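Local coordinates for protein YghZ aldo-keto reductase (Escherichia coli, PDB 3N6Q) that probably reduces carbonyl compounds with a nicotinamide cofactor, as a TIM-barrel enzyme of the aldo-keto reductase family, at residues R50-D54 with L55-H59; W202-S206 with G207-T211; D210-N214 with N215-C219. All coordinates share one frame; numbering follows the deposited sequence.

Followed from the N terminus, the three contacts are local turns of one (beta/alpha)8 barrel, interactions 1 and 3 closing short loops from helix to strand. Interaction 1 ends helix 42-54 and turns the chain into strand 59-61. Much later comes interaction 2, about 30 Å away between centres and on the other side of the chain's centre, where helix 202-205 gives way to helix 208-214. Interaction 3 follows at once, sharing D210 and T211 with interaction 2, and carries the end of helix 208-214 into strand 218-221. None encloses another. Interactions 2 and 3 abut, L209 CD2 lying 4.1 Å from C219 SG, whereas interactions 1 and 3 repeat the same Schellman ending before different barrel strands.

Interaction 1: R50-D54 with L55-H59; sequences RKAFD and LGITH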
ATOM      1  N   ARG B  50     -27.356  23.293  -2.253  1.00 16.63           N
ATOM      2  CA  ARG B  50     -28.314  22.722  -3.187  1.00 18.33           C
ATOM      3  C   ARG B  50     -28.386  23.557  -4.462  1.00 15.50           C
ATOM      4  O   ARG B  50     -28.473  23.021  -5.543  1.00 17.28           O
ATOM      5  CB  ARG B  50     -29.726  22.691  -2.579  1.00 18.34           C
ATOM      6  CG  ARG B  50     -29.868  21.608  -1.493  1.00 21.46           C
ATOM      7  CD  ARG B  50     -31.338  21.602  -1.020  1.00 24.35           C
ATOM      8  NE  ARG B  50     -31.625  20.486  -0.105  1.00 23.78           N
ATOM      9  CZ  ARG B  50     -32.857  20.150   0.287  1.00 29.27           C
ATOM     10  NH1 ARG B  50     -33.908  20.860  -0.140  1.00 28.44           N
ATOM     11  NH2 ARG B  50     -33.039  19.138   1.148  1.00 23.33           N
ATOM     12  N   LYS B  51     -28.390  24.855  -4.282  1.00 15.83           N
ATOM     13  CA  LYS B  51     -28.397  25.756  -5.432  1.00 16.89           C
ATOM     14  C   LYS B  51     -27.133  25.587  -6.263  1.00 18.24           C
ATOM     15  O   LYS B  51     -27.224  25.432  -7.517  1.00 14.98           O
ATOM     16  CB  LYS B  51     -28.588  27.215  -4.984  1.00 17.09           C
ATOM     17  CG  LYS B  51     -28.473  28.279  -6.132  1.00 17.06           C
ATOM     18  CD  LYS B  51     -29.611  28.051  -7.166  1.00 26.44           C
ATOM     19  CE  LYS B  51     -30.962  28.353  -6.536  1.00 31.91           C
ATOM     20  NZ  LYS B  51     -32.080  28.391  -7.538  1.00 37.42           N
ATOM     21  N   ALA B  52     -25.962  25.558  -5.589  1.00 16.12           N
ATOM     22  CA  ALA B  52     -24.706  25.317  -6.304  1.00 15.59           C
ATOM     23  C   ALA B  52     -24.795  24.106  -7.213  1.00 15.17           C
ATOM     24  O   ALA B  52     -24.523  24.183  -8.427  1.00 16.21           O
ATOM     25  CB  ALA B  52     -23.528  25.162  -5.309  1.00 13.31           C
ATOM     26  N   PHE B  53     -25.204  22.974  -6.649  1.00 15.53           N
ATOM     27  CA  PHE B  53     -25.231  21.726  -7.405  1.00 14.44           C
ATOM     28  C   PHE B  53     -26.302  21.751  -8.518  1.00 15.46           C
ATOM     29  O   PHE B  53     -26.061  21.229  -9.607  1.00 16.57           O
ATOM     30  CB  PHE B  53     -25.460  20.549  -6.463  1.00 14.56           C
ATOM     31  CG  PHE B  53     -25.266  19.200  -7.099  1.00 15.40           C
ATOM     32  CD1 PHE B  53     -24.051  18.866  -7.711  1.00 14.09           C
ATOM     33  CD2 PHE B  53     -26.308  18.268  -7.104  1.00 14.25           C
ATOM     34  CE1 PHE B  53     -23.846  17.596  -8.301  1.00 15.86           C
ATOM     35  CE2 PHE B  53     -26.099  16.941  -7.669  1.00 14.48           C
ATOM     36  CZ  PHE B  53     -24.887  16.618  -8.259  1.00 17.84           C
ATOM     37  N   ASP B  54     -27.451  22.371  -8.240  1.00 17.33           N
ATOM     38  CA  ASP B  54     -28.520  22.513  -9.288  1.00 16.09           C
ATOM     39  C   ASP B  54     -28.027  23.409 -10.451  1.00 17.44           C
ATOM     40  O   ASP B  54     -28.571  23.335 -11.577  1.00 18.79           O
ATOM     41  CB  ASP B  54     -29.730  23.144  -8.670  1.00 16.89           C
ATOM     42  CG  ASP B  54     -30.580  22.152  -7.868  1.00 18.10           C
ATOM     43  OD1 ASP B  54     -30.408  20.936  -7.993  1.00 25.20           O
ATOM     44  OD2 ASP B  54     -31.483  22.644  -7.230  1.00 24.67           O
ATOM     45  N   LEU B  55     -27.056  24.274 -10.176  1.00 17.10           N
ATOM     46  CA  LEU B  55     -26.421  25.094 -11.264  1.00 18.51           C
ATOM     47  C   LEU B  55     -25.266  24.416 -11.986  1.00 18.91           C
ATOM     48  O   LEU B  55     -24.691  25.002 -12.918  1.00 20.08           O
ATOM     49  CB  LEU B  55     -25.974  26.466 -10.749  1.00 17.14           C
ATOM     50  CG  LEU B  55     -27.020  27.444 -10.252  1.00 19.60           C
ATOM     51  CD1 LEU B  55     -26.329  28.516  -9.446  1.00 19.39           C
ATOM     52  CD2 LEU B  55     -27.884  28.066 -11.449  1.00 26.52           C
ATOM     53  N   GLY B  56     -24.974  23.152 -11.645  1.00 14.84           N
ATOM     54  CA  GLY B  56     -23.855  22.433 -12.254  1.00 15.11           C
ATOM     55  C   GLY B  56     -22.528  22.644 -11.536  1.00 14.48           C
ATOM     56  O   GLY B  56     -21.483  22.217 -12.009  1.00 15.92           O
ATOM     57  N   ILE B  57     -22.532  23.381 -10.447  1.00 14.59           N
ATOM     58  CA  ILE B  57     -21.269  23.540  -9.698  1.00 16.27           C
ATOM     59  C   ILE B  57     -21.010  22.238  -8.930  1.00 16.51           C
ATOM     60  O   ILE B  57     -21.732  21.913  -7.996  1.00 16.82           O
ATOM     61  CB  ILE B  57     -21.335  24.720  -8.779  1.00 14.20           C
ATOM     62  CG1 ILE B  57     -21.557  26.002  -9.619  1.00 15.65           C
ATOM     63  CG2 ILE B  57     -20.046  24.806  -7.929  1.00 15.86           C
ATOM     64  CD1 ILE B  57     -21.677  27.187  -8.770  1.00 13.52           C
ATOM     65  N   THR B  58     -19.986  21.520  -9.344  1.00 16.65           N
ATOM     66  CA  THR B  58     -19.711  20.176  -8.842  1.00 14.56           C
ATOM     67  C   THR B  58     -18.474  20.206  -7.920  1.00 16.36           C
ATOM     68  O   THR B  58     -18.111  19.142  -7.326  1.00 18.65           O
ATOM     69  CB  THR B  58     -19.389  19.236  -9.965  1.00 15.54           C
ATOM     70  OG1 THR B  58     -18.366  19.858 -10.769  1.00 17.98           O
ATOM     71  CG2 THR B  58     -20.625  18.939 -10.850  1.00 16.31           C
ATOM     72  N   HIS B  59     -17.867  21.387  -7.745  1.00 12.59           N
ATOM     73  CA  HIS B  59     -16.590  21.467  -6.961  1.00 12.51           C
ATOM     74  C   HIS B  59     -16.807  22.401  -5.766  1.00 12.46           C
ATOM     75  O   HIS B  59     -17.287  23.563  -5.887  1.00 15.58           O
ATOM     76  CB  HIS B  59     -15.376  21.976  -7.830  1.00 12.96           C
ATOM     77  CG  HIS B  59     -14.097  22.142  -7.047  1.00 14.79           C
ATOM     78  ND1 HIS B  59     -13.738  21.266  -6.025  1.00 16.92           N
ATOM     79  CD2 HIS B  59     -13.106  23.074  -7.115  1.00 13.26           C
ATOM     80  CE1 HIS B  59     -12.588  21.678  -5.480  1.00 17.33           C
ATOM     81  NE2 HIS B  59     -12.159  22.746  -6.150  1.00 16.28           N
TER
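L55 meets K51 one turn back along helix 42-54: its N donates to K51 O at 2.9 Å, close to the line of the C=O bond, and weakly to A52 O as well. The leucine side chain lies against that turn, its CD1 4.0 Å from CG of K51. The lysine has CG anti to its own N (chi1 174°) and then bends twice, which brings CG and CD against the leucine while NZ goes on to a salt bridge with E309. Leucine suits the place because it also packs on L308 of helix 305-312.

G56 reverses the backbone with a positive phi of 88°. A side chain here would press on the carbonyl oxygen of L55, so glycine fits. Its N donates to F53 O at 3.0 Å from above the carbonyl plane. I57 N then reaches A52 O at 2.9 Å, completing a Schellman motif, and the apolar pair beside that bond, A52 CB to I57 CB, is 4.1 Å apart. I57 O lies 3.6 Å from F53 CA in a C-H...O contact, at the edge of the F53 ring. T58 brings CG2 obliquely to that ring, while its OG1 is hydrogen-bonded to OH of Y107 of the second subunit.

Three carbonyls at the helix end thus find N-H donors, whereas buried I57 O has no hydrogen-bond partner in the model, and the C-H of F53 CA and the ring edge probably compensate only weakly.

Interaction 2: W202-S206 with G207-T211; sequences WVDKS and GLLDT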
ATOM      1  N   TRP B 202      -0.321  39.172  -9.235  1.00 19.82           N
ATOM      2  CA  TRP B 202       0.937  38.527  -8.913  0.50 19.40           C
ATOM      3  C   TRP B 202       1.164  37.289  -9.761  1.00 18.76           C
ATOM      4  O   TRP B 202       2.286  37.027 -10.209  1.00 21.87           O
ATOM      5  CB  TRP B 202       1.074  38.239  -7.384  0.50 18.29           C
ATOM      6  CG  TRP B 202       0.498  36.928  -6.856  0.50 16.21           C
ATOM      7  CD1 TRP B 202      -0.679  36.777  -6.141  0.50 16.48           C
ATOM      8  CD2 TRP B 202       1.104  35.612  -6.897  0.50 18.86           C
ATOM      9  NE1 TRP B 202      -0.846  35.461  -5.784  0.50 12.96           N
ATOM     10  CE2 TRP B 202       0.224  34.726  -6.229  0.50 19.11           C
ATOM     11  CE3 TRP B 202       2.302  35.102  -7.427  0.50 22.03           C
ATOM     12  CZ2 TRP B 202       0.486  33.347  -6.102  0.50 15.17           C
ATOM     13  CZ3 TRP B 202       2.574  33.724  -7.278  0.50 24.70           C
ATOM     14  CH2 TRP B 202       1.667  32.873  -6.604  0.50 20.74           C
ATOM     15  N   VAL B 203       0.105  36.517 -10.032  1.00 18.06           N
ATOM     16  CA  VAL B 203       0.314  35.278 -10.765  1.00 20.39           C
ATOM     17  C   VAL B 203       0.832  35.561 -12.195  1.00 23.12           C
ATOM     18  O   VAL B 203       1.596  34.791 -12.762  1.00 23.33           O
ATOM     19  CB  VAL B 203      -0.940  34.358 -10.857  1.00 24.32           C
ATOM     20  CG1 VAL B 203      -1.572  34.097  -9.491  1.00 21.97           C
ATOM     21  CG2 VAL B 203      -1.892  34.876 -11.776  1.00 24.24           C
ATOM     22  N   ASP B 204       0.374  36.650 -12.756  1.00 23.07           N
ATOM     23  CA  ASP B 204       0.759  37.089 -14.112  0.50 25.54           C
ATOM     24  C   ASP B 204       2.221  37.575 -14.070  1.00 24.52           C
ATOM     25  O   ASP B 204       3.148  37.006 -14.699  1.00 26.75           O
ATOM     26  CB  ASP B 204      -0.182  38.255 -14.557  0.50 25.50           C
ATOM     27  CG  ASP B 204      -1.651  37.803 -14.842  0.50 29.13           C
ATOM     28  OD1 ASP B 204      -1.925  36.597 -14.728  0.50 35.25           O
ATOM     29  OD2 ASP B 204      -2.538  38.651 -15.194  0.50 31.00           O
ATOM     30  N   LYS B 205       2.440  38.572 -13.237  1.00 24.70           N
ATOM     31  CA  LYS B 205       3.715  39.237 -13.141  1.00 25.87           C
ATOM     32  C   LYS B 205       4.842  38.331 -12.668  1.00 26.04           C
ATOM     33  O   LYS B 205       6.010  38.509 -13.058  1.00 23.18           O
ATOM     34  CB  LYS B 205       3.542  40.443 -12.207  1.00 28.92           C
ATOM     35  CG  LYS B 205       4.754  40.829 -11.377  1.00 37.57           C
ATOM     36  CD  LYS B 205       4.447  42.013 -10.448  1.00 49.59           C
ATOM     37  CE  LYS B 205       5.735  42.726 -10.004  1.00 52.24           C
ATOM     38  NZ  LYS B 205       5.464  44.052  -9.360  1.00 57.03           N
ATOM     39  N   SER B 206       4.531  37.364 -11.792  1.00 20.70           N
ATOM     40  CA  SER B 206       5.586  36.526 -11.250  1.00 21.87           C
ATOM     41  C   SER B 206       6.151  35.513 -12.204  1.00 24.52           C
ATOM     42  O   SER B 206       7.225  34.960 -11.947  1.00 27.31           O
ATOM     43  CB  SER B 206       5.095  35.733 -10.030  1.00 22.45           C
ATOM     44  OG  SER B 206       4.045  34.860 -10.448  1.00 18.91           O
ATOM     45  N   GLY B 207       5.384  35.135 -13.197  1.00 23.27           N
ATOM     46  CA  GLY B 207       5.752  33.963 -13.958  1.00 25.98           C
ATOM     47  C   GLY B 207       4.973  32.711 -13.581  1.00 25.80           C
ATOM     48  O   GLY B 207       5.173  31.643 -14.190  1.00 24.65           O
ATOM     49  N   LEU B 208       4.145  32.782 -12.531  1.00 23.22           N
ATOM     50  CA  LEU B 208       3.319  31.572 -12.193  1.00 21.06           C
ATOM     51  C   LEU B 208       2.508  30.965 -13.353  1.00 19.54           C
ATOM     52  O   LEU B 208       2.532  29.730 -13.625  1.00 17.71           O
ATOM     53  CB  LEU B 208       2.396  31.814 -10.982  1.00 17.35           C
ATOM     54  CG  LEU B 208       1.828  30.467 -10.493  1.00 21.20           C
ATOM     55  CD1 LEU B 208       2.926  29.481  -9.953  1.00 22.64           C
ATOM     56  CD2 LEU B 208       0.751  30.703  -9.450  1.00 21.17           C
ATOM     57  N   LEU B 209       1.834  31.816 -14.103  1.00 22.08           N
ATOM     58  CA  LEU B 209       1.030  31.273 -15.185  1.00 23.55           C
ATOM     59  C   LEU B 209       1.905  30.534 -16.248  1.00 21.75           C
ATOM     60  O   LEU B 209       1.483  29.516 -16.753  1.00 22.77           O
ATOM     61  CB  LEU B 209       0.065  32.328 -15.796  1.00 27.74           C
ATOM     62  CG  LEU B 209      -1.227  32.672 -14.979  1.00 31.76           C
ATOM     63  CD1 LEU B 209      -2.292  33.341 -15.824  1.00 40.06           C
ATOM     64  CD2 LEU B 209      -1.875  31.441 -14.321  1.00 35.92           C
ATOM     65  N   ASP B 210       3.156  30.941 -16.426  1.00 26.35           N
ATOM     66  CA  ASP B 210       4.090  30.232 -17.344  1.00 26.10           C
ATOM     67  C   ASP B 210       4.363  28.838 -16.704  1.00 24.50           C
ATOM     68  O   ASP B 210       4.360  27.830 -17.386  1.00 24.08           O
ATOM     69  CB  ASP B 210       5.485  30.955 -17.456  1.00 28.60           C
ATOM     70  CG  ASP B 210       5.422  32.372 -18.093  1.00 33.85           C
ATOM     71  OD1 ASP B 210       4.668  32.482 -19.057  1.00 28.40           O
ATOM     72  OD2 ASP B 210       6.137  33.357 -17.621  1.00 35.22           O
ATOM     73  N   THR B 211       4.734  28.824 -15.420  1.00 22.64           N
ATOM     74  CA  THR B 211       5.064  27.565 -14.698  1.00 20.85           C
ATOM     75  C   THR B 211       3.875  26.571 -14.801  1.00 17.21           C
ATOM     76  O   THR B 211       4.064  25.383 -15.130  1.00 19.58           O
ATOM     77  CB  THR B 211       5.436  27.869 -13.240  1.00 22.87           C
ATOM     78  OG1 THR B 211       6.541  28.785 -13.229  1.00 24.16           O
ATOM     79  CG2 THR B 211       5.906  26.586 -12.506  1.00 21.42           C
TER
HETATM   80  O   HOH W   1       3.092  34.157 -15.487  1.00 41.18           O
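S206 and L208 hold the break between two short helices. L208 N donates to S206 OG at 2.9 Å in a fairly straight bond (162°), and the same hydroxyl donates to W202 O at 2.8 Å. OG sits between the backbone N and the carbonyl carbon (chi1 63°), where it can serve both; S206 N also bonds W202 O, from the opposite face of its plane. With an alanine here, L208 N would probably lose its acceptor and W202 O one of its two donors, so the turn would be held less firmly.

The tight side is apolar. CG1 of V203 lies 4.1 Å from CD2 of L208, and CG2 of V203 3.9 Å from CG of L209, so one branched valine fills the angle between two leucines. In the W202 conformer described, one of two modelled, V203 CG1 stands over the centre of the indole, and L208 CD2 approaches obliquely, 3.7 Å from W202 CH2. Backbone bonds close the turn, L209 N to V203 O and G207 N to D204 O, both at 3.3 Å. At G207, the N-cap of helix 208-214 (phi 101°), a side chain would clash with S206 O.

The other side is looser and wet: D204, also with two conformers, runs alongside L209, OD1 3.5 Å from L209 CD1, and a water donates to D204 O and accepts weakly from D210 N. V203 rests on P194 and Y196 of the loop following strand 191-193, while S206 touches P172 and L208 touches T175, both of helix 172-183.

Interaction 3: D210-N214 with N215-C219; sequences DTLQN and NGVGC
L212 and V217 meet obliquely across a Schellman motif that ends helix 208-214 and leads into barrel strand 218-221. V217 N donates to L212 O at 2.9 Å, the six-to-one bond of the motif, while G216 N donates to Q213 O at 3.3 Å from well above the carbonyl plane. G216 takes a positive phi, 70°, which glycine adopts more readily than other residues, and its backbone is also hydrogen-bonded to K20.

L212 O is gripped twice, since N215 N also reaches it, at 3.2 Å and from the opposite face of its plane. N215 N also bonds T211 O weakly. That oxygen has a better donor in the side chain of the same asparagine: with CG anti to the carbonyl carbon (chi1 -75°), N215 lays its amide alongside T211, and ND2 donates to T211 O at 3.0 Å, with the acceptor a little out of the amide plane. ND2 is also hydrogen-bonded to Q176 OE1 of helix 172-183, so a single amide nitrogen ties the helix end to a neighbouring helix. Asparagine suits the site because its short amide can reach back to the preceding turn.

Beyond the turn, the backbone of G218 hydrogen-bonds those of L190 and H192 at strand 191-193, and C219 N is held by OG1 of T296, just before strand 297-300. L212 touches both the turn and the strand's start: its CD2 packs on V217 CG1 at 3.7 Å, and L212 CD1 lies 3.7 Å from C219 CB and 4.0 Å from C219 SG.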
ATOM      1  N   ASP B 210       3.156  30.941 -16.426  1.00 26.35           N
ATOM      2  CA  ASP B 210       4.090  30.232 -17.344  1.00 26.10           C
ATOM      3  C   ASP B 210       4.363  28.838 -16.704  1.00 24.50           C
ATOM      4  O   ASP B 210       4.360  27.830 -17.386  1.00 24.08           O
ATOM      5  CB  ASP B 210       5.485  30.955 -17.456  1.00 28.60           C
ATOM      6  CG  ASP B 210       5.422  32.372 -18.093  1.00 33.85           C
ATOM      7  OD1 ASP B 210       4.668  32.482 -19.057  1.00 28.40           O
ATOM      8  OD2 ASP B 210       6.137  33.357 -17.621  1.00 35.22           O
ATOM      9  N   THR B 211       4.734  28.824 -15.420  1.00 22.64           N
ATOM     10  CA  THR B 211       5.064  27.565 -14.698  1.00 20.85           C
ATOM     11  C   THR B 211       3.875  26.571 -14.801  1.00 17.21           C
ATOM     12  O   THR B 211       4.064  25.383 -15.130  1.00 19.58           O
ATOM     13  CB  THR B 211       5.436  27.869 -13.240  1.00 22.87           C
ATOM     14  OG1 THR B 211       6.541  28.785 -13.229  1.00 24.16           O
ATOM     15  CG2 THR B 211       5.906  26.586 -12.506  1.00 21.42           C
ATOM     16  N   LEU B 212       2.659  27.054 -14.587  1.00 17.41           N
ATOM     17  CA  LEU B 212       1.474  26.154 -14.571  1.00 18.50           C
ATOM     18  C   LEU B 212       1.252  25.571 -15.968  1.00 21.12           C
ATOM     19  O   LEU B 212       1.118  24.350 -16.164  1.00 19.04           O
ATOM     20  CB  LEU B 212       0.204  26.886 -14.064  1.00 17.49           C
ATOM     21  CG  LEU B 212       0.310  27.468 -12.635  1.00 17.57           C
ATOM     22  CD1 LEU B 212      -1.068  27.978 -12.212  1.00 15.06           C
ATOM     23  CD2 LEU B 212       0.831  26.332 -11.621  1.00 16.52           C
ATOM     24  N   GLN B 213       1.307  26.435 -16.983  1.00 23.10           N
ATOM     25  CA  GLN B 213       1.175  25.926 -18.352  1.00 25.05           C
ATOM     26  C   GLN B 213       2.257  24.923 -18.758  1.00 21.93           C
ATOM     27  O   GLN B 213       1.935  23.891 -19.357  1.00 23.32           O
ATOM     28  CB  GLN B 213       1.173  27.074 -19.382  1.00 27.30           C
ATOM     29  CG  GLN B 213       0.769  26.601 -20.815  1.00 33.43           C
ATOM     30  CD  GLN B 213       0.553  27.779 -21.759  1.00 44.46           C
ATOM     31  OE1 GLN B 213      -0.514  27.896 -22.382  1.00 52.02           O
ATOM     32  NE2 GLN B 213       1.503  28.725 -21.760  1.00 41.68           N
ATOM     33  N   ASN B 214       3.515  25.235 -18.485  1.00 23.68           N
ATOM     34  CA  ASN B 214       4.641  24.373 -18.852  1.00 24.58           C
ATOM     35  C   ASN B 214       4.531  22.990 -18.224  1.00 25.94           C
ATOM     36  O   ASN B 214       5.074  22.010 -18.740  1.00 25.69           O
ATOM     37  CB  ASN B 214       5.976  25.037 -18.466  1.00 27.01           C
ATOM     38  CG  ASN B 214       6.305  26.259 -19.360  1.00 32.16           C
ATOM     39  OD1 ASN B 214       5.642  26.495 -20.371  1.00 33.34           O
ATOM     40  ND2 ASN B 214       7.223  27.095 -18.903  1.00 36.05           N
ATOM     41  N   ASN B 215       3.792  22.880 -17.115  1.00 22.60           N
ATOM     42  CA  ASN B 215       3.789  21.620 -16.379  1.00 21.22           C
ATOM     43  C   ASN B 215       2.405  20.989 -16.349  1.00 21.97           C
ATOM     44  O   ASN B 215       2.157  20.053 -15.579  1.00 20.23           O
ATOM     45  CB  ASN B 215       4.230  21.873 -14.931  1.00 20.49           C
ATOM     46  CG  ASN B 215       5.692  22.097 -14.822  1.00 21.30           C
ATOM     47  OD1 ASN B 215       6.484  21.169 -14.994  1.00 21.24           O
ATOM     48  ND2 ASN B 215       6.069  23.283 -14.455  1.00 19.97           N
ATOM     49  N   GLY B 216       1.464  21.612 -17.051  1.00 19.94           N
ATOM     50  CA  GLY B 216       0.141  21.046 -17.168  1.00 20.14           C
ATOM     51  C   GLY B 216      -0.650  21.092 -15.857  1.00 17.15           C
ATOM     52  O   GLY B 216      -1.515  20.220 -15.631  1.00 17.62           O
ATOM     53  N   VAL B 217      -0.394  22.090 -15.034  1.00 16.78           N
ATOM     54  CA  VAL B 217      -1.112  22.207 -13.725  1.00 16.56           C
ATOM     55  C   VAL B 217      -2.285  23.177 -13.894  1.00 15.47           C
ATOM     56  O   VAL B 217      -2.139  24.274 -14.502  1.00 17.06           O
ATOM     57  CB  VAL B 217      -0.114  22.758 -12.678  1.00 15.22           C
ATOM     58  CG1 VAL B 217      -0.778  22.987 -11.293  1.00 15.15           C
ATOM     59  CG2 VAL B 217       1.148  21.806 -12.617  1.00 12.69           C
ATOM     60  N   GLY B 218      -3.444  22.833 -13.321  1.00 14.58           N
ATOM     61  CA  GLY B 218      -4.557  23.798 -13.395  1.00 15.05           C
ATOM     62  C   GLY B 218      -4.418  24.965 -12.420  1.00 15.37           C
ATOM     63  O   GLY B 218      -3.500  25.042 -11.617  1.00 14.38           O
ATOM     64  N   CYS B 219      -5.310  25.931 -12.547  1.00 15.23           N
ATOM     65  CA  CYS B 219      -5.250  27.146 -11.766  1.00 16.13           C
ATOM     66  C   CYS B 219      -6.682  27.481 -11.326  1.00 16.72           C
ATOM     67  O   CYS B 219      -7.560  27.732 -12.180  1.00 15.60           O
ATOM     68  CB  CYS B 219      -4.727  28.317 -12.645  1.00 15.29           C
ATOM     69  SG  CYS B 219      -4.582  29.843 -11.706  1.00 18.58           S
TER